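Long-range contacts in aminopeptidase (Trypanosoma brucei brucei, PDB 4EFD), which probably removes amino acids from the N-terminal end of peptides as a metal-dependent exopeptidase of the M17 family: residues Val260-Phe265 / Lys350-Asp355; Ala317-Cys322 / Phe510-Leu515; Val366-Thr371 / Met461-Glu466; Ala416-Asn421 / Ile493-Ala498. All blocks are in the same frame, centred on the assembly; numbering follows the deposited sequence. Where two conformers were deposited one is given.

Contact 1: Val260-Phe265 / Lys350-Asp355; sequences VGKAAF and KSYRND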
# COMPACT_ATOMS: atom_id res chain seq x y z
N VAL A 260 22.03 -19.24 1.74
CA VAL A 260 21.50 -18.34 0.72
C VAL A 260 21.31 -19.02 -0.64
O VAL A 260 20.32 -18.77 -1.32
CB VAL A 260 22.40 -17.09 0.55
CG1 VAL A 260 21.92 -16.22 -0.60
CG2 VAL A 260 22.44 -16.29 1.85
N GLY A 261 22.25 -19.89 -1.01
CA GLY A 261 22.26 -20.50 -2.34
C GLY A 261 21.94 -21.98 -2.44
O GLY A 261 22.04 -22.56 -3.53
N LYS A 262 21.54 -22.60 -1.34
CA LYS A 262 21.32 -24.06 -1.31
C LYS A 262 20.11 -24.53 -2.11
O LYS A 262 20.06 -25.69 -2.54
CB LYS A 262 21.23 -24.59 0.13
CG LYS A 262 20.08 -24.04 0.96
CD LYS A 262 20.06 -24.65 2.34
CE LYS A 262 18.98 -24.04 3.21
NZ LYS A 262 18.95 -24.65 4.57
N ALA A 263 19.13 -23.65 -2.32
CA ALA A 263 17.90 -24.01 -3.03
C ALA A 263 18.07 -24.04 -4.56
O ALA A 263 17.29 -24.70 -5.25
CB ALA A 263 16.78 -23.06 -2.65
N ALA A 264 19.07 -23.33 -5.07
CA ALA A 264 19.21 -23.10 -6.51
C ALA A 264 19.58 -24.34 -7.31
O ALA A 264 19.95 -25.38 -6.76
CB ALA A 264 20.24 -22.01 -6.76
N PHE A 265 19.46 -24.22 -8.63
CA PHE A 265 19.84 -25.29 -9.56
C PHE A 265 21.36 -25.45 -9.62
O PHE A 265 21.87 -26.57 -9.62
CB PHE A 265 19.30 -24.99 -10.96
N LYS A 350 9.41 -15.73 -0.24
CA LYS A 350 9.76 -14.86 0.88
C LYS A 350 9.71 -15.59 2.22
O LYS A 350 10.51 -15.31 3.12
CB LYS A 350 8.82 -13.65 0.91
N SER A 351 8.77 -16.53 2.35
CA SER A 351 8.59 -17.26 3.60
C SER A 351 9.69 -18.29 3.86
O SER A 351 10.00 -18.60 5.01
CB SER A 351 7.22 -17.95 3.62
N TYR A 352 10.27 -18.82 2.78
CA TYR A 352 11.33 -19.83 2.88
C TYR A 352 12.59 -19.26 3.54
O TYR A 352 13.09 -18.21 3.14
CB TYR A 352 11.65 -20.39 1.49
CG TYR A 352 12.73 -21.45 1.43
CD1 TYR A 352 12.79 -22.49 2.36
CD2 TYR A 352 13.69 -21.43 0.41
CE1 TYR A 352 13.78 -23.47 2.29
CE2 TYR A 352 14.68 -22.40 0.33
CZ TYR A 352 14.72 -23.42 1.27
OH TYR A 352 15.70 -24.38 1.19
N ARG A 353 13.08 -19.97 4.56
CA ARG A 353 14.25 -19.57 5.35
C ARG A 353 14.01 -18.35 6.25
O ARG A 353 14.96 -17.77 6.78
CB ARG A 353 15.48 -19.32 4.46
CG ARG A 353 15.79 -20.45 3.49
CD ARG A 353 17.02 -20.14 2.65
NE ARG A 353 16.96 -18.81 2.05
CZ ARG A 353 17.62 -17.75 2.51
NH1 ARG A 353 18.40 -17.87 3.58
NH2 ARG A 353 17.51 -16.58 1.90
N ASN A 354 12.75 -17.97 6.44
CA ASN A 354 12.40 -16.86 7.34
C ASN A 354 12.47 -17.34 8.79
O ASN A 354 11.93 -18.40 9.12
CB ASN A 354 11.01 -16.32 7.01
CG ASN A 354 10.81 -14.89 7.48
OD1 ASN A 354 11.34 -13.95 6.89
ND2 ASN A 354 10.03 -14.72 8.54
N ASP A 355 13.15 -16.57 9.64
CA ASP A 355 13.39 -16.91 11.05
C ASP A 355 14.37 -18.07 11.26
O ASP A 355 14.48 -18.60 12.36
CB ASP A 355 12.07 -17.18 11.80
CG ASP A 355 11.10 -16.02 11.72
OD1 ASP A 355 11.51 -14.88 12.02
OD2 ASP A 355 9.92 -16.25 11.36
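Ala263 and Lys262 pack against Tyr352, in a type II beta turn, Ser351-Asn354, which precedes strand 356-359; the turn is closed by a bond from Asn354 N to Ser351 O of 3.2 Å. The contact illustrates how a loop can rest on the chain leaving a helix mainly through side chains. Its apolar part is the methyl of Ala263, whose CB meets CE2 of Tyr352 at 3.7 Å, at the ring's edge and close to its plane. With CG trans to the backbone N (chi1 180°), the tyrosine ring reaches straight out from the turn to that methyl. Lys262 brings its aliphatic part instead: extended beyond CG, it slants across the phenol, and CE comes within 3.9 Å of Tyr352 OH. Beyond it, Lys262 also packs on Glu9 of the second subunit, while Ser351 and Asn354 touch Met310 of that subunit.

The remaining interactions involve Arg353, which was modelled in two conformers and is therefore less certain. In one of them its CG lies 3.6 Å above the Tyr352 ring, over the ring centre. Its guanidinium presents a face, off-centre, to Val260, with NH1 4.2 Å from Val260 CA.

Contact 2: Ala317-Cys322 / Phe510-Leu515; sequences AAAVFC and FGPALL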
# COMPACT_ATOMS: atom_id res chain seq x y z
N ALA A 317 30.65 -8.14 -7.01
CA ALA A 317 31.55 -9.21 -7.43
C ALA A 317 32.30 -8.86 -8.72
O ALA A 317 33.46 -9.24 -8.88
CB ALA A 317 30.77 -10.51 -7.61
N ALA A 318 31.64 -8.14 -9.62
CA ALA A 318 32.24 -7.76 -10.90
C ALA A 318 33.33 -6.71 -10.73
O ALA A 318 34.38 -6.79 -11.37
CB ALA A 318 31.16 -7.26 -11.86
N ALA A 319 33.08 -5.73 -9.87
CA ALA A 319 34.03 -4.65 -9.60
C ALA A 319 35.30 -5.18 -8.93
O ALA A 319 36.41 -4.79 -9.28
CB ALA A 319 33.39 -3.58 -8.74
N VAL A 320 35.11 -6.07 -7.96
CA VAL A 320 36.22 -6.68 -7.22
C VAL A 320 37.04 -7.61 -8.11
O VAL A 320 38.26 -7.69 -7.99
CB VAL A 320 35.68 -7.44 -5.98
CG1 VAL A 320 36.74 -8.34 -5.39
CG2 VAL A 320 35.18 -6.45 -4.94
N PHE A 321 36.36 -8.32 -9.02
CA PHE A 321 37.02 -9.24 -9.94
C PHE A 321 37.85 -8.50 -10.99
O PHE A 321 38.99 -8.87 -11.26
CB PHE A 321 35.98 -10.13 -10.64
CG PHE A 321 36.56 -11.02 -11.70
CD1 PHE A 321 37.36 -12.10 -11.35
CD2 PHE A 321 36.30 -10.78 -13.04
CE1 PHE A 321 37.89 -12.93 -12.32
CE2 PHE A 321 36.83 -11.61 -14.02
CZ PHE A 321 37.63 -12.69 -13.66
N CYS A 322 37.28 -7.45 -11.58
CA CYS A 322 37.95 -6.71 -12.65
C CYS A 322 39.12 -5.87 -12.14
O CYS A 322 40.12 -5.72 -12.84
CB CYS A 322 36.94 -5.84 -13.41
SG CYS A 322 35.76 -6.80 -14.38
N PHE A 510 31.48 0.53 -12.66
CA PHE A 510 31.98 1.24 -11.48
C PHE A 510 32.69 0.27 -10.55
O PHE A 510 32.22 -0.85 -10.33
CB PHE A 510 30.80 1.89 -10.75
CG PHE A 510 31.19 2.75 -9.57
CD1 PHE A 510 31.26 4.13 -9.69
CD2 PHE A 510 31.46 2.17 -8.33
CE1 PHE A 510 31.61 4.93 -8.61
CE2 PHE A 510 31.81 2.96 -7.24
CZ PHE A 510 31.88 4.34 -7.38
N GLY A 511 33.83 0.70 -9.99
CA GLY A 511 34.56 -0.09 -9.01
C GLY A 511 36.01 -0.37 -9.36
O GLY A 511 36.91 0.05 -8.64
N PRO A 512 36.25 -1.10 -10.47
CA PRO A 512 37.60 -1.51 -10.87
C PRO A 512 38.61 -0.36 -10.92
O PRO A 512 39.70 -0.48 -10.38
CB PRO A 512 37.39 -2.10 -12.27
CG PRO A 512 35.99 -2.56 -12.26
CD PRO A 512 35.24 -1.57 -11.43
N ALA A 513 38.23 0.75 -11.57
CA ALA A 513 39.10 1.91 -11.70
C ALA A 513 39.42 2.54 -10.34
O ALA A 513 40.54 2.98 -10.10
CB ALA A 513 38.47 2.95 -12.62
N LEU A 514 38.42 2.59 -9.46
CA LEU A 514 38.60 3.06 -8.09
C LEU A 514 39.63 2.22 -7.35
O LEU A 514 40.51 2.75 -6.67
CB LEU A 514 37.26 3.04 -7.34
CG LEU A 514 37.22 3.45 -5.86
CD1 LEU A 514 37.74 4.86 -5.66
CD2 LEU A 514 35.80 3.31 -5.33
N LEU A 515 39.52 0.90 -7.48
CA LEU A 515 40.44 -0.03 -6.82
C LEU A 515 41.87 0.12 -7.34
O LEU A 515 42.82 0.10 -6.56
CB LEU A 515 39.97 -1.48 -7.00
CG LEU A 515 38.95 -2.00 -5.98
CD1 LEU A 515 37.84 -0.98 -5.74
CD2 LEU A 515 38.37 -3.33 -6.43
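Ala319 and Gly511 stand face to face where two helices come together, and their closeness is a worked example of small residues setting the distance between backbones. The CA atoms of this pair are 4.6 Å apart, and the methyl CB of Ala319 lies 3.7 Å from Gly511 CA. The same methyl meets Phe510 O at 3.4 Å, so it is set against bare backbone. Gly511 has no side chain to intervene, and its backbone angles (phi 124°, psi -63°) are ones that suit glycine. Next along the chain, the Pro512 ring lies against Ala319 and Cys322, one turn apart on the opposing helix: CG lies 3.6 Å from Cys322 CB, and CD 3.8 Å from Ala319 CB. One turn further along the same helix as Pro512, CD2 of Leu515 lies 3.8 Å from Ala319 O, resting also near Val320 CA.

Helix 315-330 belongs to a beta-alpha-beta crossover that joins the neighbouring parallel strands 283-293 and 334-344 of the catalytic domain's mixed sheet; Val320 packs on Cys338 and Phe321 on Leu340 of the latter strand.

Gly511 is the N-cap of helix 512-520, whose first turn is closed by Leu515 N to Gly511 O at 3.0 Å. Glu438 OE1 accepts bonds from Gly511 N and Leu514 N, and its carboxylate would be favoured at this helix N-terminus. From helix 197-215, Cys210 touches Ala318, Cys322 and Pro512. The Phe510 side chain lies about 11 Å from a bound manganese ion.

Contact 3: Val366-Thr371 / Met461-Glu466; sequences VEVINT and MTNLME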
# COMPACT_ATOMS: atom_id res chain seq x y z
N VAL A 366 23.34 -15.96 13.16
CA VAL A 366 22.52 -14.92 12.55
C VAL A 366 21.08 -15.38 12.40
O VAL A 366 20.82 -16.40 11.77
CB VAL A 366 23.06 -14.52 11.16
CG1 VAL A 366 22.09 -13.57 10.46
CG2 VAL A 366 24.44 -13.90 11.28
N GLU A 367 20.15 -14.63 12.99
CA GLU A 367 18.73 -14.87 12.80
C GLU A 367 18.28 -14.15 11.53
O GLU A 367 18.41 -12.93 11.42
CB GLU A 367 17.92 -14.36 13.99
CG GLU A 367 16.42 -14.69 13.93
CD GLU A 367 15.60 -14.03 15.03
OE1 GLU A 367 16.10 -13.10 15.70
OE2 GLU A 367 14.44 -14.45 15.22
N VAL A 368 17.75 -14.91 10.57
CA VAL A 368 17.27 -14.33 9.32
C VAL A 368 15.82 -13.87 9.48
O VAL A 368 14.89 -14.64 9.26
CB VAL A 368 17.38 -15.34 8.15
CG1 VAL A 368 16.91 -14.70 6.85
CG2 VAL A 368 18.81 -15.84 8.02
N ILE A 369 15.65 -12.62 9.89
CA ILE A 369 14.31 -12.04 10.06
C ILE A 369 13.73 -11.55 8.72
O ILE A 369 12.52 -11.39 8.60
CB ILE A 369 14.29 -10.89 11.10
CG1 ILE A 369 15.08 -9.67 10.61
CG2 ILE A 369 14.83 -11.38 12.44
CD1 ILE A 369 15.21 -8.58 11.65
N ASN A 370 14.60 -11.32 7.74
CA ASN A 370 14.18 -10.91 6.40
C ASN A 370 15.03 -11.61 5.33
O ASN A 370 16.22 -11.35 5.21
CB ASN A 370 14.27 -9.39 6.26
CG ASN A 370 13.48 -8.87 5.07
OD1 ASN A 370 13.32 -9.55 4.06
ND2 ASN A 370 12.99 -7.64 5.19
N THR A 371 14.39 -12.48 4.55
CA THR A 371 15.08 -13.29 3.55
C THR A 371 15.53 -12.50 2.32
O THR A 371 16.35 -12.99 1.53
CB THR A 371 14.20 -14.47 3.08
OG1 THR A 371 12.88 -13.99 2.78
CG2 THR A 371 14.12 -15.54 4.15
N MET A 461 22.93 -12.13 16.48
CA MET A 461 22.43 -10.96 15.77
C MET A 461 21.34 -11.34 14.78
O MET A 461 21.17 -12.51 14.44
CB MET A 461 23.57 -10.26 15.03
CG MET A 461 24.11 -11.03 13.84
SD MET A 461 25.70 -10.41 13.27
CE MET A 461 26.80 -11.15 14.48
N THR A 462 20.59 -10.33 14.32
CA THR A 462 19.70 -10.49 13.17
C THR A 462 20.47 -10.08 11.92
O THR A 462 21.59 -9.58 12.02
CB THR A 462 18.43 -9.61 13.29
OG1 THR A 462 18.80 -8.22 13.19
CG2 THR A 462 17.72 -9.86 14.62
N ASN A 463 19.87 -10.29 10.76
CA ASN A 463 20.48 -9.88 9.49
C ASN A 463 19.99 -8.52 8.99
O ASN A 463 20.47 -8.03 7.97
CB ASN A 463 20.26 -10.94 8.41
CG ASN A 463 18.82 -11.01 7.94
OD1 ASN A 463 17.89 -10.94 8.74
ND2 ASN A 463 18.63 -11.16 6.63
N LEU A 464 19.02 -7.91 9.68
CA LEU A 464 18.48 -6.62 9.26
C LEU A 464 18.15 -5.73 10.45
O LEU A 464 17.71 -6.20 11.50
CB LEU A 464 17.23 -6.82 8.40
CG LEU A 464 16.59 -5.55 7.80
CD1 LEU A 464 17.58 -4.77 6.94
CD2 LEU A 464 15.35 -5.92 7.00
N MET A 465 18.38 -4.43 10.27
CA MET A 465 18.14 -3.44 11.32
C MET A 465 16.65 -3.36 11.67
O MET A 465 15.80 -3.43 10.78
CB MET A 465 18.67 -2.07 10.89
CG MET A 465 17.94 -1.45 9.70
SD MET A 465 18.91 -0.18 8.86
CE MET A 465 19.15 1.02 10.17
N GLU A 466 16.36 -3.21 12.96
CA GLU A 466 14.98 -3.15 13.44
C GLU A 466 14.28 -1.89 12.94
O GLU A 466 13.17 -1.96 12.41
CB GLU A 466 14.95 -3.20 14.97
CG GLU A 466 13.57 -3.46 15.55
CD GLU A 466 13.60 -3.64 17.06
OE1 GLU A 466 14.59 -3.22 17.69
OE2 GLU A 466 12.63 -4.20 17.61
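Asn463 uses its side-chain amide as if it were a further stretch of strand, bonding to the backbone of Val366-Thr371 after its own backbone has turned off. Its ND2 donates to Asn370 O at 2.8 Å, nearly straight at 166° and with the oxygen in the amide plane; a second acceptor, Ala373 O, holds the same nitrogen. OD1 takes weak bonds from Ile369 N and Asn370 N, so both ends are tied and rotation is fixed. A chi1 of 71° tucks CG between the backbone N and the carbonyl carbon, swinging the amide across to its partners.

Before this point the segments form the short parallel ladder of a three-stranded sheet, in which 365-368 lies between 356-359 and 461-462. Glu367 N donates to Met461 O at 2.8 Å; Asn463 N returns a weak bond to Glu367 O. On one face Val366 CG2 meets Met461 CG at 3.9 Å, and Phe479 covers both residues.

Beyond the strands, Ile369 CD1 lies 3.8 Å from Thr462 CB and 3.5 Å from Leu464 O. Leu464 CD2 lies 3.4 Å from Asn370 ND2, while Asn370 OD1 accepts a bond from Asp372 N; a bound sulfate is about 5 Å from the leucine side chain.

Contact 4: Ala416-Asn421 / Ile493-Ala498; sequences AGLYVN and IHVDLA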
# COMPACT_ATOMS: atom_id res chain seq x y z
N ALA A 416 29.36 6.27 -4.30
CA ALA A 416 29.26 5.05 -3.50
C ALA A 416 29.48 5.38 -2.03
O ALA A 416 30.35 6.18 -1.69
CB ALA A 416 30.28 4.03 -3.97
N GLY A 417 28.69 4.75 -1.16
CA GLY A 417 28.78 4.99 0.28
C GLY A 417 29.95 4.25 0.90
O GLY A 417 30.12 3.05 0.66
N LEU A 418 30.75 4.96 1.68
CA LEU A 418 31.92 4.38 2.34
C LEU A 418 31.70 4.26 3.85
O LEU A 418 31.48 5.26 4.53
CB LEU A 418 33.16 5.24 2.08
CG LEU A 418 33.78 5.16 0.69
CD1 LEU A 418 34.81 6.27 0.52
CD2 LEU A 418 34.41 3.80 0.45
N TYR A 419 31.77 3.03 4.35
CA TYR A 419 31.70 2.75 5.78
C TYR A 419 33.02 2.11 6.20
O TYR A 419 33.27 0.94 5.90
CB TYR A 419 30.52 1.82 6.08
CG TYR A 419 30.43 1.36 7.52
CD1 TYR A 419 30.96 0.14 7.92
CD2 TYR A 419 29.81 2.15 8.49
CE1 TYR A 419 30.88 -0.28 9.24
CE2 TYR A 419 29.72 1.74 9.81
CZ TYR A 419 30.26 0.52 10.18
OH TYR A 419 30.17 0.11 11.49
N VAL A 420 33.85 2.88 6.89
CA VAL A 420 35.22 2.45 7.19
C VAL A 420 35.65 2.84 8.61
O VAL A 420 35.36 3.94 9.07
CB VAL A 420 36.21 3.03 6.14
CG1 VAL A 420 35.87 4.47 5.82
CG2 VAL A 420 37.66 2.91 6.62
N ASN A 421 36.33 1.91 9.28
CA ASN A 421 36.75 2.10 10.67
C ASN A 421 37.88 3.11 10.85
O ASN A 421 37.90 3.84 11.84
CB ASN A 421 37.12 0.76 11.32
CG ASN A 421 38.25 0.03 10.60
OD1 ASN A 421 38.66 0.42 9.51
ND2 ASN A 421 38.73 -1.05 11.20
N ILE A 493 37.16 -1.42 4.77
CA ILE A 493 36.47 -0.48 3.89
C ILE A 493 35.26 -1.16 3.24
O ILE A 493 35.42 -2.04 2.40
CB ILE A 493 37.40 0.03 2.77
CG1 ILE A 493 38.61 0.75 3.36
CG2 ILE A 493 36.64 0.97 1.83
CD1 ILE A 493 39.60 1.24 2.31
N HIS A 494 34.06 -0.76 3.66
CA HIS A 494 32.83 -1.27 3.06
C HIS A 494 32.30 -0.27 2.04
O HIS A 494 32.00 0.88 2.39
CB HIS A 494 31.77 -1.54 4.13
CG HIS A 494 30.39 -1.77 3.58
ND1 HIS A 494 30.01 -2.96 3.00
CD2 HIS A 494 29.32 -0.95 3.50
CE1 HIS A 494 28.76 -2.87 2.60
NE2 HIS A 494 28.31 -1.67 2.90
N VAL A 495 32.18 -0.71 0.78
CA VAL A 495 31.71 0.15 -0.30
C VAL A 495 30.32 -0.29 -0.77
O VAL A 495 30.16 -1.36 -1.35
CB VAL A 495 32.68 0.11 -1.51
CG1 VAL A 495 32.25 1.12 -2.57
CG2 VAL A 495 34.10 0.38 -1.05
N ASP A 496 29.32 0.54 -0.49
CA ASP A 496 27.96 0.30 -0.98
C ASP A 496 27.79 1.04 -2.30
O ASP A 496 27.74 2.27 -2.33
CB ASP A 496 26.93 0.77 0.05
CG ASP A 496 25.54 0.19 -0.20
OD1 ASP A 496 25.26 -0.26 -1.34
OD2 ASP A 496 24.72 0.18 0.74
N LEU A 497 27.71 0.28 -3.39
CA LEU A 497 27.62 0.85 -4.74
C LEU A 497 26.34 0.39 -5.44
O LEU A 497 26.36 0.06 -6.63
CB LEU A 497 28.87 0.50 -5.55
CG LEU A 497 29.49 -0.90 -5.42
CD1 LEU A 497 28.53 -2.00 -5.87
CD2 LEU A 497 30.78 -0.98 -6.22
N ALA A 498 25.22 0.41 -4.71
CA ALA A 498 23.93 -0.03 -5.24
C ALA A 498 23.50 0.76 -6.47
O ALA A 498 22.99 0.18 -7.43
CB ALA A 498 22.86 0.07 -4.15
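Gly417 and Tyr419 pair with Asp496 and His494 in a regular antiparallel ladder, the strand directions 158° apart and the axes 4.7 Å from each other. The ladder belongs to the eight-stranded mixed sheet of the catalytic domain, where strand 416-420 runs between 491-496 and 440-442, and its two faces differ in character, one aliphatic and one bearing Tyr419, His494 and Asp496. Four backbone bonds join the strands, among them Tyr419 N to His494 O at 2.9 Å and Asp496 N to Gly417 O at the same length.

The face bearing Leu418, Val420, Ile493 and Val495 is aliphatic. Leu418 leans over its neighbours so that CD2 reaches Val495 CG2 at 3.7 Å and Ile493 CG2 at 3.9 Å, all three side chains pointing the same way. Val495 has CG1 trans to its backbone N (chi1 -174°), which leaves CG2 for Leu418 and directs CG1 to the methyl of Ala416, 3.8 Å from its CB. Val420 CG2 continues the row against Ile493 CG1 at 4.0 Å, and Met429 of helix 423-436 covers Leu418 and Ile493.

The opposite face is more polar. His494 ND1 is bonded to Asp399 OD2, which orients the imidazole, while the Asp496 carboxylate is held by Leu403 N and Thr404 OG1. Tyr419 turns away from the strand pair to lie among residues of helix 472-481. At the edge of the ladder, Val420 O accepts a bond from Arg114 of the third subunit. Across the strands the histidine presents its ring edge to the tyrosine, with His494 CD2 4.0 Å from Tyr419 CB.

Overall arrangement
The four contacts fall into two pairs within the catalytic domain. Contacts 1 and 3 touch at the periphery, their centres 14 Å apart: Asp355 N lies 2.6 Å from Val368 O, and Lys350 O 2.7 Å from Thr371 OG1, both probable hydrogen bonds. Contacts 2 and 4 lie deeper, centres 13 Å apart, and meet through the Phe510 ring, whose CE2 is 3.8 Å from Ala416 CB. A manganese ion lies about 11 Å from the Phe510 side chain in contact 2, and one about 14 Å from that of Ala416 in contact 4. Helix 472-481 bridges the pairs, since it packs on both contact 3 and contact 4, whose nearest atoms are about 10 Å apart.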